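Local coordinates for protein type II restriction enzyme NlaIV (Neisseria lactamica, PDB 6QM2) that recognises the double-stranded DNA sequence 5'-GGNNCC-3' and cuts it at its middle to leave blunt ends, as a type II restriction endonuclease, at residues A[197-202]-A[231-236]; A[106-111]-A[206-211]; A[116-121]-A[224-229]; A[98-103]-A[176-181]. One frame throughout, in Å; residues are numbered along the deposited sequence.

Contact 1 (A[197-202]-A[231-236]); sequences AIEETV and ISIPRW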
loop_
_atom_site.group_PDB
_atom_site.type_symbol
_atom_site.label_atom_id
_atom_site.label_comp_id
_atom_site.label_asym_id
_atom_site.label_seq_id
_atom_site.Cartn_x
_atom_site.Cartn_y
_atom_site.Cartn_z
ATOM N N ALA A 197 15.289 31.336 0.859
ATOM C CA ALA A 197 15.790 30.022 1.263
ATOM C C ALA A 197 16.010 29.117 0.051
ATOM O O ALA A 197 17.066 28.486 -0.059
ATOM C CB ALA A 197 14.844 29.362 2.257
ATOM N N ILE A 198 15.029 29.084 -0.860
ATOM C CA ILE A 198 15.140 28.294 -2.097
ATOM C C ILE A 198 16.368 28.747 -2.884
ATOM O O ILE A 198 17.171 27.915 -3.294
ATOM C CB ILE A 198 13.885 28.391 -3.010
ATOM C CG1 ILE A 198 12.622 27.827 -2.327
ATOM C CG2 ILE A 198 14.118 27.672 -4.340
ATOM C CD1 ILE A 198 12.613 26.329 -2.100
ATOM N N GLU A 199 16.516 30.059 -3.068
ATOM C CA GLU A 199 17.649 30.619 -3.814
ATOM C C GLU A 199 18.982 30.104 -3.292
ATOM O O GLU A 199 19.823 29.651 -4.068
ATOM C CB GLU A 199 17.651 32.153 -3.757
ATOM C CG GLU A 199 18.698 32.813 -4.654
ATOM C CD GLU A 199 18.996 34.257 -4.280
ATOM O OE1 GLU A 199 18.121 34.937 -3.691
ATOM O OE2 GLU A 199 20.120 34.712 -4.590
ATOM N N GLU A 200 19.171 30.186 -1.979
ATOM C CA GLU A 200 20.437 29.788 -1.369
ATOM C C GLU A 200 20.623 28.278 -1.433
ATOM O O GLU A 200 21.712 27.802 -1.767
ATOM C CB GLU A 200 20.540 30.294 0.078
ATOM C CG GLU A 200 21.926 30.168 0.702
ATOM C CD GLU A 200 23.025 30.818 -0.122
ATOM O OE1 GLU A 200 22.773 31.874 -0.745
ATOM O OE2 GLU A 200 24.141 30.264 -0.152
ATOM N N THR A 201 19.554 27.536 -1.142
ATOM C CA THR A 201 19.560 26.075 -1.269
ATOM C C THR A 201 20.009 25.610 -2.658
ATOM O O THR A 201 20.687 24.590 -2.773
ATOM C CB THR A 201 18.176 25.469 -0.957
ATOM O OG1 THR A 201 17.711 25.959 0.303
ATOM C CG2 THR A 201 18.241 23.949 -0.887
ATOM N N VAL A 202 19.639 26.358 -3.699
ATOM C CA VAL A 202 20.081 26.058 -5.063
ATOM C C VAL A 202 21.613 26.024 -5.127
ATOM O O VAL A 202 22.186 25.108 -5.710
ATOM C CB VAL A 202 19.501 27.058 -6.109
ATOM C CG1 VAL A 202 20.177 26.910 -7.464
ATOM C CG2 VAL A 202 18.002 26.851 -6.286
ATOM N N ILE A 231 9.174 42.101 -7.124
ATOM C CA ILE A 231 9.332 41.465 -5.818
ATOM C C ILE A 231 10.813 41.507 -5.439
ATOM O O ILE A 231 11.686 41.295 -6.289
ATOM C CB ILE A 231 8.769 40.020 -5.806
ATOM C CG1 ILE A 231 8.617 39.510 -4.367
ATOM C CG2 ILE A 231 9.630 39.066 -6.631
ATOM C CD1 ILE A 231 7.909 38.176 -4.268
ATOM N N SER A 232 11.084 41.811 -4.170
ATOM C CA SER A 232 12.446 41.890 -3.655
ATOM C C SER A 232 12.718 40.690 -2.742
ATOM O O SER A 232 12.147 40.580 -1.647
ATOM C CB SER A 232 12.665 43.212 -2.915
ATOM O OG SER A 232 14.050 43.513 -2.836
ATOM N N ILE A 233 13.573 39.785 -3.221
ATOM C CA ILE A 233 13.987 38.605 -2.468
ATOM C C ILE A 233 15.211 38.985 -1.638
ATOM O O ILE A 233 16.257 39.298 -2.206
ATOM C CB ILE A 233 14.344 37.423 -3.410
ATOM C CG1 ILE A 233 13.166 37.083 -4.340
ATOM C CG2 ILE A 233 14.787 36.198 -2.612
ATOM C CD1 ILE A 233 11.851 36.792 -3.634
ATOM N N PRO A 234 15.098 38.966 -0.297
ATOM C CA PRO A 234 16.283 39.299 0.506
ATOM C C PRO A 234 17.385 38.244 0.394
ATOM O O PRO A 234 17.103 37.100 0.029
ATOM C CB PRO A 234 15.736 39.359 1.935
ATOM C CG PRO A 234 14.520 38.502 1.920
ATOM C CD PRO A 234 13.935 38.627 0.546
ATOM N N ARG A 235 18.626 38.640 0.676
ATOM C CA ARG A 235 19.735 37.683 0.755
ATOM C C ARG A 235 19.498 36.787 1.964
ATOM O O ARG A 235 19.067 37.268 3.011
ATOM C CB ARG A 235 21.086 38.389 0.881
ATOM C CG ARG A 235 21.572 39.064 -0.395
ATOM C CD ARG A 235 23.064 39.398 -0.342
ATOM N NE ARG A 235 23.454 40.069 0.912
ATOM C CZ ARG A 235 24.261 39.581 1.870
ATOM N NH1 ARG A 235 24.504 40.324 2.951
ATOM N NH2 ARG A 235 24.840 38.378 1.780
ATOM N N TRP A 236 19.758 35.489 1.813
ATOM C CA TRP A 236 19.510 34.521 2.891
ATOM C C TRP A 236 20.371 34.808 4.119
ATOM O O TRP A 236 19.896 34.690 5.250
ATOM C CB TRP A 236 19.747 33.088 2.410
ATOM C CG TRP A 236 19.580 32.052 3.490
ATOM C CD1 TRP A 236 20.547 31.228 3.993
ATOM C CD2 TRP A 236 18.380 31.745 4.206
ATOM N NE1 TRP A 236 20.019 30.416 4.969
ATOM C CE2 TRP A 236 18.690 30.714 5.122
ATOM C CE3 TRP A 236 17.069 32.231 4.157
ATOM C CZ2 TRP A 236 17.739 30.162 5.986
ATOM C CZ3 TRP A 236 16.117 31.682 5.020
ATOM C CH2 TRP A 236 16.461 30.658 5.922
HETATM O O HOH W 1 19.144 34.020 -0.950
HETATM O O HOH W 2 18.615 37.203 -2.505
#
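Glu199 OE1 is the polar centre of this contact, and two waters link it to the 231-236 backbone. One water lies 2.6 Å from Glu199 OE1 and also reaches Ile233 O, though it has more acceptors around it than protons to give. The other makes only weak bonds, giving a proton to Glu199 OE1 and taking one from Trp236 N. The carboxylate gets there because Glu199 runs extended, with CG anti to the backbone N (chi1 -173°). Glu199 and Ile233 run alongside each other, pointing opposite ways, with Glu199 OE1 3.7 Å from Ile233 CG2.

The rest of the contact is made by Trp236. Ala197 CB lies over a face of its six-membered ring in a CH-pi contact, 4.2 Å from the ring centroid and 26° off the normal. The Glu200 chain runs across the Trp236 side chain, its carboxylate nearly parallel to the indole plane. Its chain bends at chi2 (54°), and Glu200 CG comes 3.7 Å from Trp236 CD1.

Arg235 occupies the N-cap position of helix 236-239, so Trp236 opens that short helix. Ser196 OG hydrogen-bonds to Pro234 O, and Lys216 NZ to Ile233 O. The contact ties the connection between helix 215-227 and helix 236-239 to one flank of helix 191-204. Ile198, Thr201 and Val202 of that helix touch Phe107 of helix 107-116.

Contact 2 (A[106-111]-A[206-211]); sequences DFKMYS and PATRHN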
loop_
_atom_site.group_PDB
_atom_site.type_symbol
_atom_site.label_atom_id
_atom_site.label_comp_id
_atom_site.label_asym_id
_atom_site.label_seq_id
_atom_site.Cartn_x
_atom_site.Cartn_y
_atom_site.Cartn_z
ATOM N N ASP A 106 10.029 17.472 -5.067
ATOM C CA ASP A 106 11.460 17.322 -5.337
ATOM C C ASP A 106 12.061 18.714 -5.455
ATOM O O ASP A 106 11.511 19.553 -6.164
ATOM C CB ASP A 106 11.701 16.546 -6.637
ATOM C CG ASP A 106 13.184 16.458 -7.009
ATOM O OD1 ASP A 106 14.008 16.152 -6.123
ATOM O OD2 ASP A 106 13.530 16.690 -8.187
ATOM N N PHE A 107 13.163 18.968 -4.752
ATOM C CA PHE A 107 13.773 20.298 -4.760
ATOM C C PHE A 107 14.283 20.719 -6.143
ATOM O O PHE A 107 14.065 21.861 -6.552
ATOM C CB PHE A 107 14.903 20.424 -3.730
ATOM C CG PHE A 107 15.593 21.756 -3.777
ATOM C CD1 PHE A 107 15.037 22.861 -3.139
ATOM C CD2 PHE A 107 16.765 21.923 -4.510
ATOM C CE1 PHE A 107 15.651 24.101 -3.208
ATOM C CE2 PHE A 107 17.383 23.162 -4.584
ATOM C CZ PHE A 107 16.824 24.252 -3.932
ATOM N N LYS A 108 14.965 19.821 -6.854
ATOM C CA LYS A 108 15.510 20.177 -8.168
ATOM C C LYS A 108 14.391 20.607 -9.108
ATOM O O LYS A 108 14.511 21.626 -9.780
ATOM C CB LYS A 108 16.332 19.044 -8.794
ATOM C CG LYS A 108 16.767 19.327 -10.235
ATOM C CD LYS A 108 18.153 18.793 -10.578
ATOM C CE LYS A 108 18.282 17.291 -10.354
ATOM N NZ LYS A 108 19.550 16.751 -10.923
ATOM N N MET A 109 13.310 19.833 -9.139
ATOM C CA MET A 109 12.159 20.154 -9.982
ATOM C C MET A 109 11.497 21.471 -9.583
ATOM O O MET A 109 11.136 22.268 -10.449
ATOM C CB MET A 109 11.120 19.029 -9.943
ATOM C CG MET A 109 11.510 17.792 -10.733
ATOM S SD MET A 109 10.254 16.508 -10.582
ATOM C CE MET A 109 8.991 17.112 -11.706
ATOM N N TYR A 110 11.357 21.689 -8.277
ATOM C CA TYR A 110 10.647 22.856 -7.731
ATOM C C TYR A 110 11.418 24.155 -7.885
ATOM O O TYR A 110 10.813 25.184 -8.153
ATOM C CB TYR A 110 10.288 22.613 -6.263
ATOM C CG TYR A 110 9.290 23.580 -5.666
ATOM C CD1 TYR A 110 7.922 23.334 -5.744
ATOM C CD2 TYR A 110 9.714 24.721 -4.986
ATOM C CE1 TYR A 110 7.000 24.208 -5.183
ATOM C CE2 TYR A 110 8.801 25.599 -4.416
ATOM C CZ TYR A 110 7.446 25.337 -4.518
ATOM O OH TYR A 110 6.539 26.203 -3.960
ATOM N N SER A 111 12.739 24.109 -7.722
ATOM C CA SER A 111 13.578 25.286 -7.958
ATOM C C SER A 111 13.506 25.760 -9.421
ATOM O O SER A 111 13.512 26.966 -9.671
ATOM C CB SER A 111 15.032 25.037 -7.521
ATOM O OG SER A 111 15.566 23.862 -8.098
ATOM N N PRO A 206 24.931 20.730 -4.457
ATOM C CA PRO A 206 25.824 20.536 -5.614
ATOM C C PRO A 206 25.108 20.193 -6.926
ATOM O O PRO A 206 25.592 20.563 -7.993
ATOM C CB PRO A 206 26.724 19.367 -5.183
ATOM C CG PRO A 206 26.691 19.387 -3.698
ATOM C CD PRO A 206 25.307 19.845 -3.336
ATOM N N ALA A 207 23.976 19.495 -6.837
ATOM C CA ALA A 207 23.192 19.111 -8.013
ATOM C C ALA A 207 22.606 20.308 -8.769
ATOM O O ALA A 207 22.585 20.307 -9.999
ATOM C CB ALA A 207 22.081 18.150 -7.609
ATOM N N THR A 208 22.139 21.318 -8.039
ATOM C CA THR A 208 21.516 22.496 -8.648
ATOM C C THR A 208 22.432 23.738 -8.688
ATOM O O THR A 208 21.984 24.824 -9.048
ATOM C CB THR A 208 20.204 22.840 -7.916
ATOM O OG1 THR A 208 20.482 23.124 -6.544
ATOM C CG2 THR A 208 19.229 21.675 -7.984
ATOM N N ARG A 209 23.711 23.577 -8.354
ATOM C CA ARG A 209 24.641 24.713 -8.280
ATOM C C ARG A 209 24.919 25.371 -9.637
ATOM O O ARG A 209 25.195 26.567 -9.689
ATOM C CB ARG A 209 25.961 24.268 -7.645
ATOM C CG ARG A 209 26.920 25.401 -7.300
ATOM C CD ARG A 209 28.073 24.890 -6.455
ATOM N NE ARG A 209 27.611 24.452 -5.136
ATOM C CZ ARG A 209 28.208 23.540 -4.362
ATOM N NH1 ARG A 209 29.330 22.926 -4.744
ATOM N NH2 ARG A 209 27.669 23.232 -3.185
ATOM N N HIS A 210 24.853 24.590 -10.718
ATOM C CA HIS A 210 25.126 25.087 -12.078
ATOM C C HIS A 210 24.243 26.268 -12.510
ATOM O O HIS A 210 24.692 27.101 -13.299
ATOM C CB HIS A 210 25.050 23.953 -13.125
ATOM C CG HIS A 210 23.690 23.328 -13.262
ATOM N ND1 HIS A 210 23.354 22.135 -12.659
ATOM C CD2 HIS A 210 22.586 23.728 -13.939
ATOM C CE1 HIS A 210 22.102 21.830 -12.951
ATOM N NE2 HIS A 210 21.612 22.783 -13.724
ATOM N N ASN A 211 23.010 26.341 -12.003
ATOM C CA ASN A 211 22.104 27.466 -12.314
ATOM C C ASN A 211 21.764 28.321 -11.079
ATOM O O ASN A 211 20.660 28.863 -10.957
ATOM C CB ASN A 211 20.846 26.994 -13.096
ATOM C CG ASN A 211 20.039 25.919 -12.377
ATOM O OD1 ASN A 211 20.364 25.496 -11.272
ATOM N ND2 ASN A 211 18.973 25.471 -13.023
HETATM O O HOH W 3 17.552 24.579 -9.713
#
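The Phe107 ring meets Thr208 at its edge. Thr208 OG1 lies in the ring plane, 3.7 Å from Phe107 CE2. Over one face of the same ring is Ser111 CB, one helical turn on. The hydroxyl is not held by the ring: Thr208 OG1 is hydrogen-bonded to Val202 O of helix 191-204. The methyl, Thr208 CG2, packs along the Lys108 chain. Thr208 CG2 is 4.0 Å from Lys108 CB and lies about as close to Lys108 CD. Lys108 can cover it with this much of its chain because it leaves the backbone with CG anti to N (chi1 173°) and then bends at chi2 and chi3.

One water adds a polar link. It donates to Ser111 OG at 2.7 Å. A weak bond to Asn211 OD1 is possible, but this water has more acceptors in reach than protons. Asn211 OD1 also lies over a face of the His210 ring.

Asp106 caps the start of helix 107-116, with Met109 N bonded to Asp106 OD2 at 3.3 Å. The contact sets the first turns of this helix against the loop that leads from helix 191-204 to helix 215-227. The Phe107 side chain also touches Val169 and Ile172 of strand 168-172.

Contact 3 (A[116-121]-A[224-229]); sequences HKPYML and KKHYNR
His226 and Tyr227, in the last turn of their helix, reach across to Pro118 and Tyr119. Both leave the backbone with CG anti to the carbonyl carbon (chi1 -69° for His226). Their rings meet different parts of 116-121.

His226 takes the proline under one face. Pro118 CD sits 4.1 Å from the imidazole centroid and 19° off its normal, a CH-pi contact. The same imidazole comes to the edge of the Tyr119 ring, where His226 ND1 is in plane and 3.5 Å from Tyr119 CD2. The two rings meet obliquely, their planes at 44°. Tyr119 CG lies between its backbone N and carbonyl carbon, a turn that brings Lys117 CB over one face of the phenol.

Tyr227 uses its far end. Its hydroxyl meets the root of Tyr119, with Tyr227 OH 3.5 Å from Tyr119 CA and 3.8 Å from Tyr119 CB. Behind it, Tyr227 stacks on Tyr223 and makes a cation-pi contact with Arg86.

The contact joins the C-terminal end of helix 215-227 to the 3-10 turn that follows helix 107-116 and precedes strand 124-132. Within that turn, Leu121 packs against Phe194 and Val195 of helix 191-204.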
loop_
_atom_site.group_PDB
_atom_site.type_symbol
_atom_site.label_atom_id
_atom_site.label_comp_id
_atom_site.label_asym_id
_atom_site.label_seq_id
_atom_site.Cartn_x
_atom_site.Cartn_y
_atom_site.Cartn_z
ATOM N N HIS A 116 9.995 29.249 -14.068
ATOM C CA HIS A 116 9.133 29.174 -15.251
ATOM C C HIS A 116 7.678 29.520 -14.907
ATOM O O HIS A 116 6.980 30.142 -15.709
ATOM C CB HIS A 116 9.218 27.781 -15.895
ATOM C CG HIS A 116 10.554 27.472 -16.505
ATOM N ND1 HIS A 116 10.689 26.954 -17.777
ATOM C CD2 HIS A 116 11.815 27.609 -16.022
ATOM C CE1 HIS A 116 11.971 26.784 -18.049
ATOM N NE2 HIS A 116 12.675 27.175 -17.002
ATOM N N LYS A 117 7.239 29.133 -13.708
ATOM C CA LYS A 117 5.860 29.314 -13.262
ATOM C C LYS A 117 5.809 29.811 -11.803
ATOM O O LYS A 117 5.414 29.065 -10.904
ATOM C CB LYS A 117 5.106 27.986 -13.392
ATOM C CG LYS A 117 5.068 27.388 -14.791
ATOM C CD LYS A 117 4.264 26.094 -14.788
ATOM C CE LYS A 117 4.190 25.443 -16.159
ATOM N NZ LYS A 117 3.057 24.480 -16.231
ATOM N N PRO A 118 6.197 31.080 -11.562
ATOM C CA PRO A 118 6.185 31.666 -10.205
ATOM C C PRO A 118 4.836 31.626 -9.498
ATOM O O PRO A 118 4.788 31.592 -8.271
ATOM C CB PRO A 118 6.587 33.126 -10.442
ATOM C CG PRO A 118 7.297 33.127 -11.742
ATOM C CD PRO A 118 6.661 32.054 -12.567
ATOM N N TYR A 119 3.758 31.658 -10.270
ATOM C CA TYR A 119 2.403 31.488 -9.732
ATOM C C TYR A 119 2.153 30.190 -8.934
ATOM O O TYR A 119 1.168 30.109 -8.188
ATOM C CB TYR A 119 1.348 31.645 -10.839
ATOM C CG TYR A 119 1.520 30.739 -12.046
ATOM C CD1 TYR A 119 0.992 29.453 -12.062
ATOM C CD2 TYR A 119 2.195 31.182 -13.187
ATOM C CE1 TYR A 119 1.144 28.627 -13.172
ATOM C CE2 TYR A 119 2.353 30.363 -14.297
ATOM C CZ TYR A 119 1.822 29.090 -14.287
ATOM O OH TYR A 119 1.971 28.284 -15.384
ATOM N N MET A 120 3.028 29.191 -9.085
ATOM C CA MET A 120 2.996 27.999 -8.226
ATOM C C MET A 120 3.223 28.299 -6.739
ATOM O O MET A 120 2.727 27.571 -5.883
ATOM C CB MET A 120 4.013 26.954 -8.702
ATOM C CG MET A 120 3.672 26.305 -10.033
ATOM S SD MET A 120 2.058 25.495 -10.022
ATOM C CE MET A 120 1.960 24.901 -11.711
ATOM N N LEU A 121 3.940 29.376 -6.433
ATOM C CA LEU A 121 4.146 29.795 -5.040
ATOM C C LEU A 121 2.867 30.261 -4.331
ATOM O O LEU A 121 2.849 30.343 -3.100
ATOM C CB LEU A 121 5.194 30.906 -4.961
ATOM C CG LEU A 121 6.604 30.528 -5.421
ATOM C CD1 LEU A 121 7.444 31.757 -5.731
ATOM C CD2 LEU A 121 7.289 29.659 -4.380
ATOM N N LYS A 224 7.804 39.347 -12.117
ATOM C CA LYS A 224 7.320 40.603 -12.686
ATOM C C LYS A 224 6.396 40.372 -13.880
ATOM O O LYS A 224 5.324 40.966 -13.938
ATOM C CB LYS A 224 8.478 41.531 -13.070
ATOM C CG LYS A 224 8.050 42.978 -13.263
ATOM C CD LYS A 224 9.207 43.862 -13.689
ATOM C CE LYS A 224 8.710 45.225 -14.147
ATOM N NZ LYS A 224 9.828 46.103 -14.588
ATOM N N LYS A 225 6.797 39.512 -14.818
ATOM C CA LYS A 225 5.930 39.171 -15.958
ATOM C C LYS A 225 4.557 38.679 -15.512
ATOM O O LYS A 225 3.535 39.238 -15.905
ATOM C CB LYS A 225 6.567 38.120 -16.880
ATOM C CG LYS A 225 7.391 38.714 -18.010
ATOM C CD LYS A 225 7.577 37.742 -19.166
ATOM C CE LYS A 225 8.170 38.458 -20.371
ATOM N NZ LYS A 225 8.690 37.506 -21.387
ATOM N N HIS A 226 4.544 37.658 -14.663
ATOM C CA HIS A 226 3.302 36.969 -14.317
ATOM C C HIS A 226 2.384 37.759 -13.387
ATOM O O HIS A 226 1.163 37.618 -13.474
ATOM C CB HIS A 226 3.610 35.583 -13.745
ATOM C CG HIS A 226 4.152 34.629 -14.764
ATOM N ND1 HIS A 226 3.377 33.654 -15.354
ATOM C CD2 HIS A 226 5.382 34.518 -15.322
ATOM C CE1 HIS A 226 4.112 32.973 -16.215
ATOM N NE2 HIS A 226 5.333 33.477 -16.214
ATOM N N TYR A 227 2.960 38.588 -12.516
ATOM C CA TYR A 227 2.174 39.376 -11.553
ATOM C C TYR A 227 2.094 40.890 -11.854
ATOM O O TYR A 227 1.308 41.603 -11.214
ATOM C CB TYR A 227 2.696 39.120 -10.129
ATOM C CG TYR A 227 2.257 37.780 -9.570
ATOM C CD1 TYR A 227 0.992 37.631 -9.001
ATOM C CD2 TYR A 227 3.093 36.661 -9.618
ATOM C CE1 TYR A 227 0.570 36.414 -8.490
ATOM C CE2 TYR A 227 2.676 35.434 -9.110
ATOM C CZ TYR A 227 1.412 35.320 -8.547
ATOM O OH TYR A 227 0.969 34.128 -8.033
ATOM N N ASN A 228 2.878 41.363 -12.832
ATOM C CA ASN A 228 2.942 42.784 -13.216
ATOM C C ASN A 228 3.334 43.673 -12.030
ATOM O O ASN A 228 2.767 44.746 -11.811
ATOM C CB ASN A 228 1.616 43.234 -13.851
ATOM C CG ASN A 228 1.754 44.499 -14.685
ATOM O OD1 ASN A 228 2.863 44.950 -14.991
ATOM N ND2 ASN A 228 0.618 45.078 -15.060
ATOM N N ARG A 229 4.325 43.199 -11.278
ATOM C CA ARG A 229 4.709 43.788 -10.000
ATOM C C ARG A 229 6.073 43.245 -9.614
ATOM O O ARG A 229 6.304 42.045 -9.720
ATOM C CB ARG A 229 3.688 43.405 -8.932
ATOM C CG ARG A 229 3.837 44.146 -7.618
ATOM C CD ARG A 229 2.721 43.759 -6.659
ATOM N NE ARG A 229 2.821 42.364 -6.216
ATOM C CZ ARG A 229 3.698 41.890 -5.323
ATOM N NH1 ARG A 229 4.603 42.681 -4.746
ATOM N NH2 ARG A 229 3.677 40.596 -5.005
#

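Contact 4 (A[98-103]-A[176-181]); sequences ASPGFD and VWYSIN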
loop_
_atom_site.group_PDB
_atom_site.type_symbol
_atom_site.label_atom_id
_atom_site.label_comp_id
_atom_site.label_asym_id
_atom_site.label_seq_id
_atom_site.Cartn_x
_atom_site.Cartn_y
_atom_site.Cartn_z
ATOM N N ALA A 98 1.117 11.609 14.580
ATOM C CA ALA A 98 2.531 11.879 14.290
ATOM C C ALA A 98 2.708 13.173 13.482
ATOM O O ALA A 98 1.729 13.790 13.061
ATOM C CB ALA A 98 3.137 10.702 13.540
ATOM N N SER A 99 3.965 13.568 13.274
ATOM C CA SER A 99 4.305 14.754 12.471
ATOM C C SER A 99 3.961 14.560 10.987
ATOM O O SER A 99 3.819 13.418 10.542
ATOM C CB SER A 99 5.794 15.092 12.615
ATOM O OG SER A 99 6.076 15.570 13.917
ATOM N N PRO A 100 3.828 15.669 10.218
ATOM C CA PRO A 100 3.409 15.559 8.810
ATOM C C PRO A 100 4.350 14.727 7.922
ATOM O O PRO A 100 5.527 15.064 7.773
ATOM C CB PRO A 100 3.357 17.021 8.340
ATOM C CG PRO A 100 3.194 17.817 9.584
ATOM C CD PRO A 100 3.986 17.083 10.616
ATOM N N GLY A 101 3.810 13.649 7.352
ATOM C CA GLY A 101 4.578 12.698 6.548
ATOM C C GLY A 101 4.620 12.977 5.055
ATOM O O GLY A 101 5.343 12.295 4.322
ATOM N N PHE A 102 3.844 13.961 4.597
ATOM C CA PHE A 102 3.802 14.315 3.171
ATOM C C PHE A 102 5.031 15.115 2.752
ATOM O O PHE A 102 5.722 15.699 3.586
ATOM C CB PHE A 102 2.506 15.065 2.797
ATOM C CG PHE A 102 2.329 16.405 3.480
ATOM C CD1 PHE A 102 2.932 17.557 2.972
ATOM C CD2 PHE A 102 1.521 16.522 4.611
ATOM C CE1 PHE A 102 2.756 18.783 3.596
ATOM C CE2 PHE A 102 1.343 17.749 5.236
ATOM C CZ PHE A 102 1.959 18.881 4.728
ATOM N N ASP A 103 5.284 15.120 1.448
ATOM C CA ASP A 103 6.361 15.897 0.844
ATOM C C ASP A 103 5.767 17.089 0.095
ATOM O O ASP A 103 4.633 17.030 -0.376
ATOM C CB ASP A 103 7.158 15.021 -0.127
ATOM C CG ASP A 103 7.768 13.802 0.549
ATOM O OD1 ASP A 103 8.476 13.970 1.568
ATOM O OD2 ASP A 103 7.541 12.676 0.052
ATOM N N VAL A 176 6.474 21.630 11.289
ATOM C CA VAL A 176 5.316 21.479 12.171
ATOM C C VAL A 176 4.789 22.877 12.497
ATOM O O VAL A 176 5.129 23.481 13.519
ATOM C CB VAL A 176 5.666 20.683 13.446
ATOM C CG1 VAL A 176 4.420 20.471 14.294
ATOM C CG2 VAL A 176 6.289 19.341 13.076
ATOM N N TRP A 177 3.968 23.378 11.581
ATOM C CA TRP A 177 3.392 24.726 11.641
ATOM C C TRP A 177 2.351 24.889 12.760
ATOM O O TRP A 177 2.221 25.971 13.336
ATOM C CB TRP A 177 2.770 25.091 10.274
ATOM C CG TRP A 177 1.538 24.290 9.926
ATOM C CD1 TRP A 177 0.249 24.606 10.238
ATOM C CD2 TRP A 177 1.484 23.036 9.223
ATOM N NE1 TRP A 177 -0.602 23.635 9.776
ATOM C CE2 TRP A 177 0.127 22.659 9.149
ATOM C CE3 TRP A 177 2.451 22.199 8.645
ATOM C CZ2 TRP A 177 -0.294 21.477 8.519
ATOM C CZ3 TRP A 177 2.033 21.021 8.021
ATOM C CH2 TRP A 177 0.671 20.675 7.964
ATOM N N TYR A 178 1.619 23.811 13.048
ATOM C CA TYR A 178 0.488 23.835 13.996
ATOM C C TYR A 178 0.848 23.876 15.487
ATOM O O TYR A 178 0.022 24.306 16.294
ATOM C CB TYR A 178 -0.491 22.665 13.736
ATOM C CG TYR A 178 0.127 21.276 13.676
ATOM C CD1 TYR A 178 0.533 20.613 14.837
ATOM C CD2 TYR A 178 0.290 20.616 12.455
ATOM C CE1 TYR A 178 1.095 19.343 14.782
ATOM C CE2 TYR A 178 0.851 19.347 12.389
ATOM C CZ TYR A 178 1.249 18.713 13.553
ATOM O OH TYR A 178 1.805 17.457 13.491
ATOM N N SER A 179 2.058 23.437 15.840
ATOM C CA SER A 179 2.477 23.318 17.239
ATOM C C SER A 179 2.565 24.672 17.941
ATOM O O SER A 179 3.212 25.594 17.437
ATOM C CB SER A 179 3.834 22.613 17.332
ATOM O OG SER A 179 4.840 23.338 16.645
ATOM N N ILE A 180 1.905 24.781 19.096
ATOM C CA ILE A 180 1.978 25.987 19.946
ATOM C C ILE A 180 3.349 26.119 20.645
ATOM O O ILE A 180 3.743 27.222 21.037
ATOM C CB ILE A 180 0.818 26.019 20.986
ATOM C CG1 ILE A 180 0.629 27.437 21.554
ATOM C CG2 ILE A 180 1.028 24.995 22.103
ATOM C CD1 ILE A 180 -0.642 27.613 22.360
ATOM N N ASN A 181 4.050 24.990 20.805
ATOM C CA ASN A 181 5.457 24.957 21.239
ATOM C C ASN A 181 6.353 25.802 20.321
ATOM O O ASN A 181 6.556 25.451 19.155
ATOM C CB ASN A 181 5.960 23.502 21.263
ATOM C CG ASN A 181 7.451 23.390 21.545
ATOM O OD1 ASN A 181 7.968 24.005 22.476
ATOM N ND2 ASN A 181 8.147 22.594 20.737
#
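Pro100 is the bump of this contact, and Val176, Trp177 and Tyr178 form the hollow that takes it. The proline ring meets them with CG and CD. Pro100 CG lies 3.7 Å from Trp177 CZ3 and 4.0 Å from Tyr178 CE2. Pro100 CD faces the phenol end, 3.6 Å from Tyr178 OH, and also meets Val176 CG2 at 4.1 Å. Proline and valine cross at about a right angle.

The three residues also pack on one another. Tyr178 CD2 rests over one face of the indole, while Val176 CG1 rests over one face of the phenol. Trp177 and Tyr178 both hold CG between the backbone N and the carbonyl carbon (chi1 69° and 52°), which swings the rings toward the proline loop.

Phe102 extends the surface beyond Pro100. It crosses Trp177 at about a right angle, and its edge receives the indole: Trp177 CH2 lies in the Phe102 plane, 3.9 Å from Phe102 CZ. At the other end, Ser99 OG packs against Val176 CG2 at 3.9 Å.

Two loops are joined here. One links strand 88-95 to strand 105-106; the other leaves strand 168-172 on the way to helix 191-204. They border strands 88-95 and 124-132 of the mixed five-stranded sheet, consistent with the central sheet of a PDDEXK-clan nuclease. Phe102 and Trp177 both touch Ile127 of strand 124-132, and Trp144 of strand 138-147 meets Trp177 edge-to-face.

How the contacts relate
Contacts 1, 2 and 3 gather around helix 191-204, helix 215-227 and helix 107-116. Contacts 1 and 2 touch directly, with Val202 CG2 3.7 Å from Ser111 CB. Contact 2 meets contact 3 where Tyr110 OH lies 3.6 Å from Leu121 CD2. Contact 4 stands apart, its centre about 28 Å from that of contact 3 and on the opposite side of the chain's centre. The bound ions lie some way off. The Tyr119 side chain is about 11 Å from the sodium ion, whose site includes Met73 and Pro75. The Phe107 and Phe102 side chains are about 12 Å and 8 Å from a potassium ion.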